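Local coordinates for TqaL (Neurospora crassa, PDB 7EEH), which belongs to the 2OG-Fe dioxygenase family of the cupin clan and binds an iron ion through two histidines and an aspartate, at residues Lys23-Tyr28 and His142-Thr147. The protein carries 1 engineered substitution. Numbering follows the deposited sequence.
Sequences KLRSKY and HGVQTT
Arg25 reaches out from helix 12-31 and grips a single backbone oxygen, that of His142, with two nitrogens side by side. CG stands anti to the backbone N (chi1 177°), and with the chain extended from there to NE the flat guanidinium reaches a loop whose nearest CA, that of Val144, stays 8.4 Å from the CA of Arg25. Arg25 NE donates to His142 O over 3.0 Å, almost in line with the carbonyl bond, while Arg25 NH2 donates to the same oxygen over 2.8 Å and meets it on a lone pair. The oxygen lies close to the guanidinium plane, and the two bonds, neither of them straight, together fix the rotation of the group. His142 is where helix 128-141 gives way to the loop, so this side-on grip of one carbonyl oxygen ties the N-terminal helix to the exit of another helix, in a partly buried contact about 16 Å from the centre of the chain to its own centre, in a cupin-type dioxygenase fold. The chain then turns at Gly143, which has a positive phi of 80° and whose carbonyl carbon sits 3.3 Å from Arg25 NH2 at the guanidinium edge. Val144 comes from the opposite direction and lays CG2 over one guanidinium face, 3.8 Å from Arg25 NE. Phe10 of the second subunit makes a cation-pi contact with Arg25 and also meets the His142 ring edge-to-face.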
ATOM      1  N   LYS B  23       9.601  -2.400   8.202  1.00 19.20           N
ATOM      2  CA  LYS B  23       9.622  -3.826   7.879  1.00 20.47           C
ATOM      3  C   LYS B  23      11.052  -4.324   7.658  1.00 22.41           C
ATOM      4  O   LYS B  23      11.449  -5.374   8.177  1.00 21.75           O
ATOM      5  CB  LYS B  23       8.768  -4.107   6.645  1.00 20.56           C
ATOM      6  CG  LYS B  23       7.287  -3.902   6.871  1.00 23.35           C
ATOM      7  CD  LYS B  23       6.528  -4.138   5.573  1.00 27.31           C
ATOM      8  CE  LYS B  23       5.027  -4.170   5.830  1.00 31.31           C
ATOM      9  NZ  LYS B  23       4.275  -3.873   4.577  1.00 33.18           N
ATOM     10  N   LEU B  24      11.840  -3.589   6.868  1.00 19.45           N
ATOM     11  CA  LEU B  24      13.239  -3.961   6.668  1.00 20.97           C
ATOM     12  C   LEU B  24      13.979  -4.009   7.996  1.00 19.13           C
ATOM     13  O   LEU B  24      14.824  -4.885   8.214  1.00 19.20           O
ATOM     14  CB  LEU B  24      13.925  -2.979   5.700  1.00 21.11           C
ATOM     15  CG  LEU B  24      13.409  -3.010   4.259  1.00 20.24           C
ATOM     16  CD1 LEU B  24      13.974  -1.855   3.413  1.00 21.58           C
ATOM     17  CD2 LEU B  24      13.722  -4.351   3.623  1.00 21.38           C
ATOM     18  N   ARG B  25      13.675  -3.068   8.897  1.00 17.58           N
ATOM     19  CA  ARG B  25      14.332  -3.051  10.200  1.00 18.13           C
ATOM     20  C   ARG B  25      14.049  -4.334  10.985  1.00 19.74           C
ATOM     21  O   ARG B  25      14.950  -4.891  11.621  1.00 18.17           O
ATOM     22  CB  ARG B  25      13.875  -1.823  10.989  1.00 21.63           C
ATOM     23  CG  ARG B  25      14.427  -1.734  12.402  1.00 22.80           C
ATOM     24  CD  ARG B  25      13.977  -0.463  13.067  1.00 22.43           C
ATOM     25  NE  ARG B  25      14.510  -0.273  14.406  1.00 20.90           N
ATOM     26  CZ  ARG B  25      14.038  -0.879  15.493  1.00 28.28           C
ATOM     27  NH1 ARG B  25      13.031  -1.746  15.406  1.00 23.20           N
ATOM     28  NH2 ARG B  25      14.602  -0.640  16.667  1.00 24.30           N
ATOM     29  N   SER B  26      12.805  -4.817  10.948  1.00 20.34           N
ATOM     30  CA  SER B  26      12.481  -6.079  11.621  1.00 22.56           C
ATOM     31  C   SER B  26      13.279  -7.232  11.041  1.00 18.34           C
ATOM     32  O   SER B  26      13.746  -8.110  11.780  1.00 18.57           O
ATOM     33  CB  SER B  26      10.986  -6.373  11.508  1.00 24.48           C
ATOM     34  OG  SER B  26      10.267  -5.500  12.344  1.00 34.52           O
ATOM     35  N   LYS B  27      13.460  -7.243   9.719  1.00 16.63           N
ATOM     36  CA  LYS B  27      14.254  -8.285   9.071  1.00 20.37           C
ATOM     37  C   LYS B  27      15.724  -8.166   9.451  1.00 22.53           C
ATOM     38  O   LYS B  27      16.415  -9.176   9.609  1.00 20.53           O
ATOM     39  CB  LYS B  27      14.070  -8.195   7.555  1.00 21.14           C
ATOM     40  CG  LYS B  27      14.675  -9.336   6.759  1.00 35.11           C
ATOM     41  CD  LYS B  27      14.228  -9.307   5.283  1.00 33.26           C
ATOM     42  CE  LYS B  27      15.017  -8.294   4.452  1.00 39.96           C
ATOM     43  NZ  LYS B  27      14.476  -8.150   3.053  1.00 33.50           N
ATOM     44  N   TYR B  28      16.211  -6.935   9.607  1.00 20.25           N
ATOM     45  CA  TYR B  28      17.575  -6.710  10.075  1.00 19.90           C
ATOM     46  C   TYR B  28      17.767  -7.231  11.497  1.00 19.46           C
ATOM     47  O   TYR B  28      18.776  -7.873  11.797  1.00 22.58           O
ATOM     48  CB  TYR B  28      17.882  -5.219  10.013  1.00 17.75           C
ATOM     49  CG  TYR B  28      19.308  -4.793  10.271  1.00 19.47           C
ATOM     50  CD1 TYR B  28      20.362  -5.294   9.511  1.00 18.68           C
ATOM     51  CD2 TYR B  28      19.584  -3.819  11.215  1.00 17.99           C
ATOM     52  CE1 TYR B  28      21.663  -4.858   9.724  1.00 17.94           C
ATOM     53  CE2 TYR B  28      20.884  -3.379  11.436  1.00 17.76           C
ATOM     54  CZ  TYR B  28      21.912  -3.900  10.693  1.00 18.10           C
ATOM     55  OH  TYR B  28      23.197  -3.436  10.914  1.00 17.45           O
ATOM     56  N   HIS B 142      18.496   2.657  14.595  1.00 23.73           N
ATOM     57  CA  HIS B 142      17.952   3.204  15.834  1.00 28.56           C
ATOM     58  C   HIS B 142      17.207   2.139  16.622  1.00 26.90           C
ATOM     59  O   HIS B 142      16.290   1.501  16.104  1.00 24.62           O
ATOM     60  CB  HIS B 142      17.010   4.364  15.496  1.00 30.57           C
ATOM     61  CG  HIS B 142      16.426   5.051  16.690  1.00 36.82           C
ATOM     62  ND1 HIS B 142      15.148   5.571  16.696  1.00 38.40           N
ATOM     63  CD2 HIS B 142      16.948   5.317  17.911  1.00 32.37           C
ATOM     64  CE1 HIS B 142      14.906   6.121  17.872  1.00 37.48           C
ATOM     65  NE2 HIS B 142      15.980   5.979  18.628  1.00 36.23           N
ATOM     66  N   GLY B 143      17.603   1.953  17.879  1.00 26.22           N
ATOM     67  CA  GLY B 143      16.941   1.026  18.773  1.00 28.08           C
ATOM     68  C   GLY B 143      17.310  -0.431  18.614  1.00 28.51           C
ATOM     69  O   GLY B 143      16.826  -1.257  19.393  1.00 26.27           O
ATOM     70  N   VAL B 144      18.149  -0.789  17.645  1.00 25.56           N
ATOM     71  CA  VAL B 144      18.485  -2.192  17.433  1.00 22.99           C
ATOM     72  C   VAL B 144      19.566  -2.607  18.419  1.00 25.07           C
ATOM     73  O   VAL B 144      20.687  -2.093  18.378  1.00 21.60           O
ATOM     74  CB  VAL B 144      18.935  -2.449  15.989  1.00 23.09           C
ATOM     75  CG1 VAL B 144      19.380  -3.899  15.850  1.00 25.28           C
ATOM     76  CG2 VAL B 144      17.809  -2.147  15.019  1.00 21.19           C
ATOM     77  N   GLN B 145      19.234  -3.548  19.305  1.00 22.55           N
ATOM     78  CA  GLN B 145      20.200  -4.032  20.291  1.00 24.39           C
ATOM     79  C   GLN B 145      21.245  -4.922  19.628  1.00 25.42           C
ATOM     80  O   GLN B 145      20.905  -5.856  18.890  1.00 22.16           O
ATOM     81  CB  GLN B 145      19.477  -4.805  21.401  1.00 28.04           C
ATOM     82  CG  GLN B 145      18.600  -3.927  22.291  1.00 29.44           C
ATOM     83  CD  GLN B 145      18.229  -4.609  23.607  1.00 44.86           C
ATOM     84  OE1 GLN B 145      18.349  -5.826  23.748  1.00 43.69           O
ATOM     85  NE2 GLN B 145      17.784  -3.820  24.578  1.00 50.10           N
ATOM     86  N   THR B 146      22.523  -4.635  19.890  1.00 22.05           N
ATOM     87  CA  THR B 146      23.632  -5.386  19.312  1.00 24.36           C
ATOM     88  C   THR B 146      24.666  -5.687  20.393  1.00 23.60           C
ATOM     89  O   THR B 146      24.578  -5.195  21.520  1.00 24.29           O
ATOM     90  CB  THR B 146      24.322  -4.616  18.174  1.00 21.47           C
ATOM     91  OG1 THR B 146      24.787  -3.367  18.683  1.00 22.15           O
ATOM     92  CG2 THR B 146      23.377  -4.372  17.017  1.00 22.52           C
ATOM     93  N   THR B 147      25.676  -6.472  20.012  1.00 26.25           N
ATOM     94  CA  THR B 147      26.849  -6.703  20.850  1.00 25.04           C
ATOM     95  C   THR B 147      27.612  -5.403  21.099  1.00 29.80           C
ATOM     96  O   THR B 147      27.916  -4.660  20.164  1.00 26.29           O
ATOM     97  CB  THR B 147      27.770  -7.713  20.172  1.00 28.79           C
ATOM     98  OG1 THR B 147      27.020  -8.881  19.833  1.00 28.64           O
ATOM     99  CG2 THR B 147      28.928  -8.101  21.093  1.00 30.63           C
TER